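Local coordinates for protein Aac(6')-ib (Escherichia coli, PDB 2BUE) that probably transfers an acetyl group from acetyl-CoA to the 6'-amino group of aminoglycosides such as kanamycin B, conferring antibiotic resistance, at residues 34-39 and 62-67; 80-85 and 90-95; 134-139 and 164-169. The protein carries 2 engineered substitutions. One frame throughout, in Å; residues are numbered along the deposited sequence. Where two conformers were deposited one is given.

Contact 1. Residues 34-39 and 62-67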
loop_
_atom_site.group_PDB
_atom_site.type_symbol
_atom_site.label_atom_id
_atom_site.label_comp_id
_atom_site.label_asym_id
_atom_site.label_seq_id
_atom_site.Cartn_x
_atom_site.Cartn_y
_atom_site.Cartn_z
ATOM N N HIS A 34 5.537 6.439 17.463
ATOM C CA HIS A 34 5.685 7.905 17.454
ATOM C C HIS A 34 5.065 8.613 16.255
ATOM O O HIS A 34 4.906 9.832 16.274
ATOM C CB HIS A 34 7.155 8.287 17.596
ATOM C CG HIS A 34 7.798 7.635 18.772
ATOM N ND1 HIS A 34 7.506 8.005 20.068
ATOM C CD2 HIS A 34 8.646 6.585 18.859
ATOM C CE1 HIS A 34 8.181 7.235 20.904
ATOM N NE2 HIS A 34 8.878 6.363 20.197
ATOM N N ASP A 35 4.721 7.839 15.221
ATOM C CA ASP A 35 4.102 8.366 14.013
ATOM C C ASP A 35 2.566 8.362 14.056
ATOM O O ASP A 35 1.920 8.864 13.125
ATOM C CB ASP A 35 4.556 7.543 12.792
ATOM C CG ASP A 35 6.065 7.640 12.540
ATOM O OD1 ASP A 35 6.607 8.773 12.562
ATOM O OD2 ASP A 35 6.690 6.574 12.340
ATOM N N LEU A 36 1.986 7.789 15.109
ATOM C CA LEU A 36 0.547 7.508 15.109
ATOM C C LEU A 36 -0.284 8.790 15.136
ATOM O O LEU A 36 -1.304 8.879 14.445
ATOM C CB LEU A 36 0.144 6.561 16.237
ATOM C CG LEU A 36 0.721 5.142 16.103
ATOM C CD1 LEU A 36 0.538 4.415 17.409
ATOM C CD2 LEU A 36 0.043 4.352 14.972
ATOM N N ALA A 37 0.163 9.783 15.898
ATOM C CA ALA A 37 -0.564 11.077 15.921
ATOM C C ALA A 37 -0.618 11.714 14.534
ATOM O O ALA A 37 -1.694 12.199 14.087
ATOM C CB ALA A 37 0.089 12.046 16.930
ATOM N N MET A 38 0.537 11.691 13.859
ATOM C CA MET A 38 0.660 12.186 12.481
ATOM C C MET A 38 -0.233 11.396 11.520
ATOM O O MET A 38 -0.972 11.980 10.716
ATOM C CB MET A 38 2.122 12.130 12.031
ATOM C CG MET A 38 2.332 12.568 10.583
ATOM S SD MET A 38 4.071 12.457 10.114
ATOM C CE MET A 38 4.367 10.698 10.083
ATOM N N LEU A 39 -0.197 10.073 11.613
ATOM C CA LEU A 39 -1.067 9.230 10.774
ATOM C C LEU A 39 -2.566 9.545 11.003
ATOM O O LEU A 39 -3.347 9.648 10.048
ATOM C CB LEU A 39 -0.742 7.748 11.003
ATOM C CG LEU A 39 -1.566 6.779 10.160
ATOM C CD1 LEU A 39 -1.263 7.004 8.660
ATOM C CD2 LEU A 39 -1.271 5.343 10.634
ATOM N N ALA A 62 -7.856 7.419 19.080
ATOM C CA ALA A 62 -7.843 6.090 19.732
ATOM C C ALA A 62 -7.933 4.959 18.705
ATOM O O ALA A 62 -7.224 3.945 18.830
ATOM C CB ALA A 62 -8.992 5.963 20.736
ATOM N N ASP A 63 -8.819 5.113 17.719
ATOM C CA ASP A 63 -8.934 4.126 16.618
ATOM C C ASP A 63 -7.576 3.906 15.966
ATOM O O ASP A 63 -7.125 2.756 15.784
ATOM C CB ASP A 63 -9.903 4.602 15.542
ATOM C CG ASP A 63 -11.360 4.533 15.966
ATOM O OD1 ASP A 63 -11.677 3.834 16.962
ATOM O OD2 ASP A 63 -12.177 5.189 15.277
ATOM N N VAL A 64 -6.903 5.004 15.627
ATOM C CA VAL A 64 -5.626 4.888 14.905
ATOM C C VAL A 64 -4.571 4.273 15.823
ATOM O O VAL A 64 -3.767 3.425 15.397
ATOM C CB VAL A 64 -5.156 6.242 14.326
ATOM C CG1 VAL A 64 -3.745 6.117 13.701
ATOM C CG2 VAL A 64 -6.130 6.759 13.277
ATOM N N GLN A 65 -4.559 4.695 17.087
ATOM C CA GLN A 65 -3.645 4.106 18.063
ATOM C C GLN A 65 -3.845 2.604 18.258
ATOM O O GLN A 65 -2.856 1.872 18.400
ATOM C CB GLN A 65 -3.723 4.841 19.403
ATOM C CG GLN A 65 -3.165 6.259 19.313
ATOM C CD GLN A 65 -3.518 7.095 20.540
ATOM O OE1 GLN A 65 -4.562 6.875 21.176
ATOM N NE2 GLN A 65 -2.658 8.056 20.869
ATOM N N GLU A 66 -5.103 2.169 18.284
ATOM C CA GLU A 66 -5.465 0.764 18.505
ATOM C C GLU A 66 -5.263 -0.113 17.280
ATOM O O GLU A 66 -4.986 -1.315 17.419
ATOM C CB GLU A 66 -6.925 0.660 18.954
ATOM C CG GLU A 66 -7.140 1.285 20.319
ATOM C CD GLU A 66 -8.605 1.399 20.727
ATOM O OE1 GLU A 66 -9.512 1.020 19.945
ATOM O OE2 GLU A 66 -8.837 1.869 21.865
ATOM N N GLN A 67 -5.415 0.474 16.098
ATOM C CA GLN A 67 -5.454 -0.289 14.849
ATOM C C GLN A 67 -4.145 -0.265 14.076
ATOM O O GLN A 67 -3.837 -1.228 13.347
ATOM C CB GLN A 67 -6.585 0.209 13.953
ATOM C CG GLN A 67 -7.950 -0.139 14.553
ATOM C CD GLN A 67 -9.110 0.545 13.883
ATOM O OE1 GLN A 67 -9.124 0.742 12.665
ATOM N NE2 GLN A 67 -10.112 0.902 14.681
#

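Contact 2. Residues 80-85 and 90-95. With RIO (ribostamycin), chain C.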
loop_
_atom_site.group_PDB
_atom_site.type_symbol
_atom_site.label_atom_id
_atom_site.label_comp_id
_atom_site.label_asym_id
_atom_site.label_seq_id
_atom_site.Cartn_x
_atom_site.Cartn_y
_atom_site.Cartn_z
ATOM N N PRO A 80 3.797 -1.574 8.482
ATOM C CA PRO A 80 3.602 -0.159 8.139
ATOM C C PRO A 80 4.890 0.599 7.868
ATOM O O PRO A 80 5.903 0.407 8.585
ATOM C CB PRO A 80 2.904 0.411 9.388
ATOM C CG PRO A 80 3.533 -0.375 10.551
ATOM C CD PRO A 80 3.890 -1.773 9.952
ATOM N N TYR A 81 4.841 1.476 6.861
ATOM C CA TYR A 81 5.966 2.337 6.486
ATOM C C TYR A 81 5.554 3.809 6.424
ATOM O O TYR A 81 4.386 4.118 6.146
ATOM C CB TYR A 81 6.500 1.978 5.087
ATOM C CG TYR A 81 6.741 0.514 4.880
ATOM C CD1 TYR A 81 7.926 -0.087 5.308
ATOM C CD2 TYR A 81 5.772 -0.275 4.264
ATOM C CE1 TYR A 81 8.133 -1.468 5.128
ATOM C CE2 TYR A 81 5.952 -1.652 4.064
ATOM C CZ TYR A 81 7.135 -2.240 4.516
ATOM O OH TYR A 81 7.327 -3.584 4.299
ATOM N N ILE A 82 6.526 4.690 6.649
ATOM C CA ILE A 82 6.384 6.100 6.333
ATOM C C ILE A 82 7.260 6.393 5.116
ATOM O O ILE A 82 8.445 6.026 5.088
ATOM C CB ILE A 82 6.742 7.038 7.530
ATOM C CG1 ILE A 82 5.814 6.747 8.720
ATOM C CG2 ILE A 82 6.665 8.517 7.053
ATOM C CD1 ILE A 82 4.319 7.049 8.474
ATOM N N ALA A 83 6.650 7.020 4.113
ATOM C CA ALA A 83 7.359 7.474 2.920
ATOM C C ALA A 83 7.994 8.823 3.196
ATOM O O ALA A 83 7.327 9.747 3.713
ATOM C CB ALA A 83 6.405 7.568 1.744
ATOM N N MET A 84 9.271 8.935 2.822
ATOM C CA MET A 84 10.069 10.144 3.069
ATOM C C MET A 84 10.563 10.776 1.768
ATOM O O MET A 84 10.940 10.066 0.838
ATOM C CB MET A 84 11.299 9.792 3.913
ATOM C CG MET A 84 11.004 9.093 5.230
ATOM S SD MET A 84 10.171 10.175 6.401
ATOM C CE MET A 84 11.434 11.451 6.632
ATOM N N LEU A 85 10.556 12.106 1.723
ATOM C CA LEU A 85 11.091 12.853 0.588
ATOM C C LEU A 85 11.791 14.084 1.131
ATOM O O LEU A 85 11.183 14.882 1.861
ATOM C CB LEU A 85 9.977 13.272 -0.374
ATOM C CG LEU A 85 10.342 14.233 -1.520
ATOM C CD1 LEU A 85 11.230 13.512 -2.556
ATOM C CD2 LEU A 85 9.104 14.854 -2.178
ATOM N N ILE A 90 5.987 12.128 3.810
ATOM C CA ILE A 90 5.015 12.518 2.792
ATOM C C ILE A 90 3.894 11.499 2.525
ATOM O O ILE A 90 2.996 11.737 1.715
ATOM C CB ILE A 90 5.711 12.905 1.449
ATOM C CG1 ILE A 90 6.504 11.716 0.881
ATOM C CG2 ILE A 90 6.594 14.121 1.662
ATOM C CD1 ILE A 90 6.460 11.546 -0.628
ATOM N N GLY A 91 3.924 10.371 3.214
ATOM C CA GLY A 91 2.846 9.415 3.018
ATOM C C GLY A 91 2.985 8.200 3.902
ATOM O O GLY A 91 3.975 8.058 4.648
ATOM N N TYR A 92 1.985 7.336 3.798
ATOM C CA TYR A 92 1.924 6.110 4.570
ATOM C C TYR A 92 1.819 4.959 3.576
ATOM O O TYR A 92 1.116 5.074 2.577
ATOM C CB TYR A 92 0.687 6.105 5.485
ATOM C CG TYR A 92 0.397 4.748 6.091
ATOM C CD1 TYR A 92 1.012 4.348 7.284
ATOM C CD2 TYR A 92 -0.505 3.858 5.473
ATOM C CE1 TYR A 92 0.742 3.079 7.842
ATOM C CE2 TYR A 92 -0.776 2.572 6.018
ATOM C CZ TYR A 92 -0.134 2.208 7.212
ATOM O OH TYR A 92 -0.381 0.983 7.783
ATOM N N ALA A 93 2.492 3.850 3.856
ATOM C CA ALA A 93 2.294 2.650 3.052
ATOM C C ALA A 93 2.298 1.432 3.963
ATOM O O ALA A 93 2.733 1.504 5.130
ATOM C CB ALA A 93 3.377 2.535 1.955
ATOM N N GLN A 94 1.792 0.330 3.444
ATOM C CA GLN A 94 1.860 -0.928 4.190
ATOM C C GLN A 94 2.018 -2.060 3.203
ATOM O O GLN A 94 1.549 -1.957 2.052
ATOM C CB GLN A 94 0.624 -1.129 5.070
ATOM C CG GLN A 94 -0.697 -1.085 4.285
ATOM C CD GLN A 94 -1.916 -1.283 5.168
ATOM O OE1 GLN A 94 -1.967 -0.811 6.319
ATOM N NE2 GLN A 94 -2.929 -1.940 4.617
ATOM N N SER A 95 2.729 -3.105 3.631
ATOM C CA SER A 95 2.772 -4.348 2.883
ATOM C C SER A 95 2.192 -5.463 3.760
ATOM O O SER A 95 2.245 -5.391 5.000
ATOM C CB SER A 95 4.200 -4.703 2.450
ATOM O OG SER A 95 5.058 -4.866 3.571
HETATM O O1 RIO C . -5.365 -0.163 6.807
HETATM C C1 RIO C . -4.853 -0.968 7.880
HETATM C C2 RIO C . -5.958 -1.932 8.331
HETATM O O2 RIO C . -6.846 -2.274 7.247
HETATM C C3 RIO C . -6.383 -3.476 6.610
HETATM O O3 RIO C . -5.800 -3.178 5.324
HETATM C C4 RIO C . -6.396 -3.948 4.207
HETATM C C5 RIO C . -5.710 -5.333 4.027
HETATM O O4 RIO C . -5.895 -6.132 5.182
HETATM C C6 RIO C . -6.181 -6.107 2.783
HETATM N N1 RIO C . -5.329 -7.321 2.621
HETATM C C7 RIO C . -6.049 -5.220 1.515
HETATM C C8 RIO C . -6.838 -3.906 1.697
HETATM N N2 RIO C . -6.752 -3.123 0.431
HETATM C C9 RIO C . -6.283 -3.088 2.915
HETATM O O5 RIO C . -7.196 -1.961 3.060
HETATM C C10 RIO C . -6.542 -0.730 3.374
HETATM O O6 RIO C . -6.101 -0.079 2.208
HETATM C C11 RIO C . -7.154 0.451 1.326
HETATM C C12 RIO C . -6.423 1.254 0.224
HETATM N N3 RIO C . -5.840 0.344 -0.775
HETATM C C13 RIO C . -8.141 1.365 2.114
HETATM O O7 RIO C . -9.233 1.707 1.227
HETATM C C14 RIO C . -8.673 0.621 3.363
HETATM O O8 RIO C . -9.624 1.419 4.124
HETATM C C15 RIO C . -7.509 0.130 4.241
HETATM N N4 RIO C . -7.971 -0.633 5.400
HETATM C C16 RIO C . -5.392 -4.128 7.608
HETATM O O9 RIO C . -5.941 -5.386 7.965
HETATM C C17 RIO C . -5.485 -3.261 8.876
HETATM O O10 RIO C . -6.550 -3.803 9.706
#

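Contact 3. Residues 134-139 and 164-169. With COA (coenzyme A), chain B.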
loop_
_atom_site.group_PDB
_atom_site.type_symbol
_atom_site.label_atom_id
_atom_site.label_comp_id
_atom_site.label_asym_id
_atom_site.label_seq_id
_atom_site.Cartn_x
_atom_site.Cartn_y
_atom_site.Cartn_z
ATOM N N LYS A 134 6.537 7.010 -7.717
ATOM C CA LYS A 134 7.841 6.829 -7.045
ATOM C C LYS A 134 7.744 5.993 -5.762
ATOM O O LYS A 134 8.553 5.096 -5.526
ATOM C CB LYS A 134 8.458 8.190 -6.722
ATOM C CG LYS A 134 9.008 8.859 -7.936
ATOM C CD LYS A 134 9.412 10.281 -7.635
ATOM C CE LYS A 134 9.864 10.973 -8.905
ATOM N NZ LYS A 134 11.292 10.644 -9.170
ATOM N N LEU A 135 6.742 6.313 -4.942
ATOM C CA LEU A 135 6.513 5.598 -3.692
ATOM C C LEU A 135 6.248 4.111 -3.985
ATOM O O LEU A 135 6.892 3.220 -3.399
ATOM C CB LEU A 135 5.344 6.247 -2.934
ATOM C CG LEU A 135 5.031 5.771 -1.515
ATOM C CD1 LEU A 135 4.058 6.753 -0.872
ATOM C CD2 LEU A 135 4.440 4.343 -1.512
ATOM N N VAL A 136 5.320 3.835 -4.907
ATOM C CA VAL A 136 4.999 2.452 -5.257
ATOM C C VAL A 136 6.237 1.716 -5.803
ATOM O O VAL A 136 6.542 0.609 -5.355
ATOM C CB VAL A 136 3.776 2.369 -6.172
ATOM C CG1 VAL A 136 3.508 0.915 -6.566
ATOM C CG2 VAL A 136 2.549 2.951 -5.405
ATOM N N ARG A 137 6.989 2.353 -6.694
ATOM C CA ARG A 137 8.217 1.730 -7.214
ATOM C C ARG A 137 9.198 1.379 -6.081
ATOM O O ARG A 137 9.799 0.304 -6.072
ATOM C CB ARG A 137 8.869 2.628 -8.268
ATOM C CG ARG A 137 8.069 2.700 -9.562
ATOM C CD ARG A 137 8.735 3.603 -10.575
ATOM N NE ARG A 137 8.009 3.598 -11.838
ATOM C CZ ARG A 137 8.112 4.539 -12.771
ATOM N NH1 ARG A 137 8.919 5.576 -12.593
ATOM N NH2 ARG A 137 7.397 4.454 -13.878
ATOM N N ALA A 138 9.340 2.284 -5.113
ATOM C CA ALA A 138 10.240 2.056 -3.970
ATOM C C ALA A 138 9.774 0.881 -3.104
ATOM O O ALA A 138 10.588 0.043 -2.657
ATOM C CB ALA A 138 10.371 3.335 -3.137
ATOM N N LEU A 139 8.458 0.793 -2.912
ATOM C CA LEU A 139 7.881 -0.306 -2.146
ATOM C C LEU A 139 8.038 -1.648 -2.864
ATOM O O LEU A 139 8.371 -2.648 -2.243
ATOM C CB LEU A 139 6.409 -0.006 -1.842
ATOM C CG LEU A 139 5.777 -0.938 -0.799
ATOM C CD1 LEU A 139 6.657 -1.214 0.441
ATOM C CD2 LEU A 139 4.427 -0.404 -0.347
ATOM N N ILE A 164 -5.405 3.295 -9.845
ATOM C CA ILE A 164 -5.183 2.251 -10.867
ATOM C C ILE A 164 -4.086 2.658 -11.866
ATOM O O ILE A 164 -3.159 1.872 -12.151
ATOM C CB ILE A 164 -6.510 1.866 -11.598
ATOM C CG1 ILE A 164 -7.502 1.217 -10.612
ATOM C CG2 ILE A 164 -6.235 0.943 -12.782
ATOM C CD1 ILE A 164 -8.959 1.232 -11.104
ATOM N N ARG A 165 -4.166 3.888 -12.377
ATOM C CA ARG A 165 -3.148 4.389 -13.294
ATOM C C ARG A 165 -1.767 4.482 -12.642
ATOM O O ARG A 165 -0.772 4.098 -13.253
ATOM C CB ARG A 165 -3.556 5.740 -13.889
ATOM C CG ARG A 165 -2.523 6.295 -14.866
ATOM C CD ARG A 165 -2.576 5.601 -16.235
ATOM N NE ARG A 165 -1.331 5.784 -16.988
ATOM C CZ ARG A 165 -0.576 4.785 -17.449
ATOM N NH1 ARG A 165 -0.944 3.523 -17.258
ATOM N NH2 ARG A 165 0.543 5.045 -18.122
ATOM N N CYS A 166 -1.712 4.971 -11.405
ATOM C CA CYS A 166 -0.436 5.031 -10.674
ATOM C C CYS A 166 0.190 3.623 -10.613
ATOM O O CYS A 166 1.373 3.440 -10.929
ATOM C CB CYS A 166 -0.672 5.577 -9.272
ATOM S SG CYS A 166 0.748 5.437 -8.169
ATOM N N TYR A 167 -0.623 2.632 -10.237
ATOM C CA TYR A 167 -0.123 1.264 -10.130
ATOM C C TYR A 167 0.394 0.724 -11.469
ATOM O O TYR A 167 1.438 0.074 -11.524
ATOM C CB TYR A 167 -1.181 0.328 -9.540
ATOM C CG TYR A 167 -1.374 0.484 -8.042
ATOM C CD1 TYR A 167 -0.267 0.350 -7.167
ATOM C CD2 TYR A 167 -2.659 0.649 -7.490
ATOM C CE1 TYR A 167 -0.415 0.439 -5.764
ATOM C CE2 TYR A 167 -2.822 0.769 -6.085
ATOM C CZ TYR A 167 -1.677 0.657 -5.233
ATOM O OH TYR A 167 -1.742 0.749 -3.839
ATOM N N GLU A 168 -0.344 1.010 -12.541
ATOM C CA GLU A 168 0.106 0.641 -13.898
ATOM C C GLU A 168 1.451 1.280 -14.235
ATOM O O GLU A 168 2.344 0.602 -14.747
ATOM C CB GLU A 168 -0.954 1.036 -14.932
ATOM C CG GLU A 168 -2.188 0.148 -14.883
ATOM C CD GLU A 168 -3.151 0.464 -16.012
ATOM O OE1 GLU A 168 -3.186 1.650 -16.431
ATOM O OE2 GLU A 168 -3.863 -0.463 -16.463
ATOM N N LYS A 169 1.594 2.571 -13.938
ATOM C CA LYS A 169 2.856 3.288 -14.186
ATOM C C LYS A 169 4.016 2.669 -13.393
ATOM O O LYS A 169 5.169 2.655 -13.848
ATOM C CB LYS A 169 2.714 4.768 -13.850
ATOM C CG LYS A 169 1.806 5.504 -14.821
ATOM C CD LYS A 169 2.108 6.976 -14.850
ATOM C CE LYS A 169 1.704 7.627 -13.581
ATOM N NZ LYS A 169 2.334 8.975 -13.432
HETATM N N1A COA B . -8.700 9.881 -12.814
HETATM C C2A COA B . -8.012 9.068 -13.614
HETATM N N3A COA B . -6.702 9.199 -13.766
HETATM C C4A COA B . -6.048 10.171 -13.106
HETATM C C5A COA B . -6.729 11.037 -12.267
HETATM C C6A COA B . -8.098 10.874 -12.125
HETATM N N6A COA B . -8.781 11.695 -11.319
HETATM N N7A COA B . -5.852 11.893 -11.746
HETATM C C8A COA B . -4.656 11.586 -12.240
HETATM N N9A COA B . -4.781 10.545 -13.070
HETATM C C1B COA B . -3.703 9.883 -13.795
HETATM C C2B COA B . -2.574 10.889 -13.882
HETATM O O2B COA B . -2.695 11.593 -15.122
HETATM C C3B COA B . -1.348 9.983 -13.813
HETATM O O3B COA B . -1.185 9.312 -15.066
HETATM P P3B COA B . -0.269 9.934 -16.222
HETATM O O7A COA B . -0.160 8.743 -17.314
HETATM O O8A COA B . 1.197 10.132 -15.594
HETATM O O9A COA B . -0.850 11.189 -16.777
HETATM C C4B COA B . -1.782 8.925 -12.787
HETATM O O4B COA B . -3.233 8.867 -12.851
HETATM C C5B COA B . -1.340 9.047 -11.326
HETATM O O5B COA B . 0.077 8.894 -11.170
HETATM P P1A COA B . 0.808 9.747 -9.991
HETATM O O1A COA B . 2.135 9.115 -9.647
HETATM O O2A COA B . 0.791 11.210 -10.242
HETATM O O3A COA B . -0.199 9.437 -8.796
HETATM P P2A COA B . -0.157 10.205 -7.358
HETATM O O4A COA B . 1.186 10.784 -7.158
HETATM O O5A COA B . -1.377 11.047 -7.175
HETATM O O6A COA B . -0.303 8.915 -6.388
HETATM C CBP COA B . -2.035 7.845 -5.058
HETATM C CCP COA B . -1.441 8.014 -6.472
HETATM C CDP COA B . -3.271 6.922 -5.169
HETATM C CEP COA B . -0.960 7.199 -4.146
HETATM C CAP COA B . -2.449 9.249 -4.499
HETATM O OAP COA B . -3.213 9.979 -5.482
HETATM C C9P COA B . -3.205 9.166 -3.155
HETATM O O9P COA B . -2.594 8.876 -2.123
HETATM N N8P COA B . -4.529 9.432 -3.206
HETATM C C7P COA B . -5.407 9.399 -2.014
HETATM C C6P COA B . -5.363 8.011 -1.322
HETATM C C5P COA B . -5.531 6.813 -2.288
HETATM O O5P COA B . -6.303 6.858 -3.250
HETATM N N4P COA B . -4.795 5.728 -1.995
HETATM C C3P COA B . -4.838 4.527 -2.857
HETATM C C2P COA B . -5.950 3.552 -2.477
HETATM S S1P COA B . -5.880 1.990 -3.464
#

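Contact 1. Residues 34-39 and 62-67
Val64 meets Leu36 and Leu39 with a single methyl, CG1. That methyl lies 3.8 Å from the carbonyl O of Leu36 and 4.0 Å from CD2 of Leu39, one helical turn further on. Its placement follows from chi1 of Val64 (174°), which swings CG1 to the far side of CB from the backbone N. The two leucines reach this neighbourhood by different routes. Leu39 brings its CD2 to CG1 with the side chains crossing obliquely. Leu36, whose CG is anti to its carbonyl carbon (chi1 -66°), spreads its two methyls along the backbone at Val64 and Gln65: CD2 comes to 3.9 Å from the O of Val64, CD1 to 4.2 Å from the CA of Gln65. The summed buried surface, 192 Å², marks the contact as small; its apolar character rests on the methyls of Leu36, Leu39 and Val64 that meet there. These three residues are buried, while Gln65 lies at the exposed border. Around them, Met31 and Tyr68 touch both leucines, Pro59 touches Val64, and Leu39 continues onto Tyr92 of strand 88-97, so that helix 36-43 is wedged between helix 61-68 and the sheet.

Contact 2. Residues 80-85 and 90-95
The Tyr81 ring carries Ser95 at its edge, near the ring plane, where Tyr81 OH and Ser95 OG share a 2.7 Å hydrogen bond whose direction is undecided; Leu139 of helix 131-144 also touches this tyrosine. The Tyr92 ring, on the other side of the sheet, has Ile82 CD1 at one part of its edge and Gln94 OE1 at another, in plane. Pro80 CB approaches that ring obliquely, 3.8 Å from Tyr92 CE1. Chi1 of Tyr92 (168°) puts CG anti to the backbone N, which lays the ring along its own strand with OH beside Gln94.

The backbones form an antiparallel hairpin, their local axes 4.6 Å apart at 149°. Tyr81 and Ala93 are a hydrogen-bonded pair: Tyr81 N to Ala93 O is 2.7 Å and nearly straight, and Ala93 N to Tyr81 O is 3.0 Å. Toward the turn, Ile90 and Gly91 both face Ala83 in a classic beta bulge. Ala83 O takes the N-H of Ile90 at 2.7 Å, and that of Gly91 only weakly.

Tyr92 OH donates to Gln94 OE1 (2.8 Å) on a lone pair in the carbonyl plane. Using OE1 as acceptor orients the amide, leaving NE2 to donate to O3 of ribostamycin at 3.2 Å and to Asp118 OD2, whose carboxylate also binds the antibiotic. Tyr92 thus acts as a second-shell residue: its hydroxyl helps fix the rotation of a Gln94 amide that presents one N-H to the aminoglycoside and another toward Asp118.

Contact 3. Residues 134-139 and 164-169
Val136 packs against the Tyr167 ring and the Cys166 thiol, and this is the close-fitting half of the contact. Its CG1 sits at the edge of the ring, near the ring plane, 3.9 Å from Tyr167 CD1, while CG2 lies 4.1 Å from Cys166 SG; valine and tyrosine side chains cross at about a right angle. The far end of the tyrosine is held by a hydrogen bond between its OH and Gln119 OE1.

The other half is polar, more open and less certain. In one of its two modelled conformers, exposed Arg137 donates from NH2 to Lys169 O at 2.9 Å. Lys169 itself, bent at chi3 (-70°), turns its amine toward coenzyme A, where NZ is 2.7 Å from O8A of the 3'-phosphate. Arg165 NE reaches O7A of the same phosphate at 3.2 Å, with Lys169 CG on one guanidinium face, displaced toward its rim, and a salt bridge from Arg165 NH1 to Glu168 OE1.

The axes of segments 134-139 and 164-169 pass 9.2 Å apart, at a signed angle of -51°, and the cofactor flanks the crossing: Cys166 SG is 3.8 Å from CCP of coenzyme A. Two such helices bordering the coenzyme A site are characteristic of the GNAT fold, here with Gly128, Gly130 and Gly132 binding the cofactor ahead of residues 134-139.

From the N terminus the three contacts follow in series, with none nested or crossed. Contact 1 closes a loop of 22 residues, partly helical, between 34-39 and 62-67. Contact 2 closes a tight hairpin with four residues between its segments. Contact 3 closes a 24-residue excursion that includes strand 151-154. The hairpin is the middle member. Helix 36-43 packs on the sheet face bearing Ile82 and Tyr92, as Leu39 CD1 to Tyr92 CD1 (3.8 Å) attests; helix 131-144 packs on the face bearing Tyr81 and Ala93, with Tyr81 CE2 3.7 Å from Leu139 CD1. Contacts 1 and 3 do not touch, their centres lying about 25 Å apart.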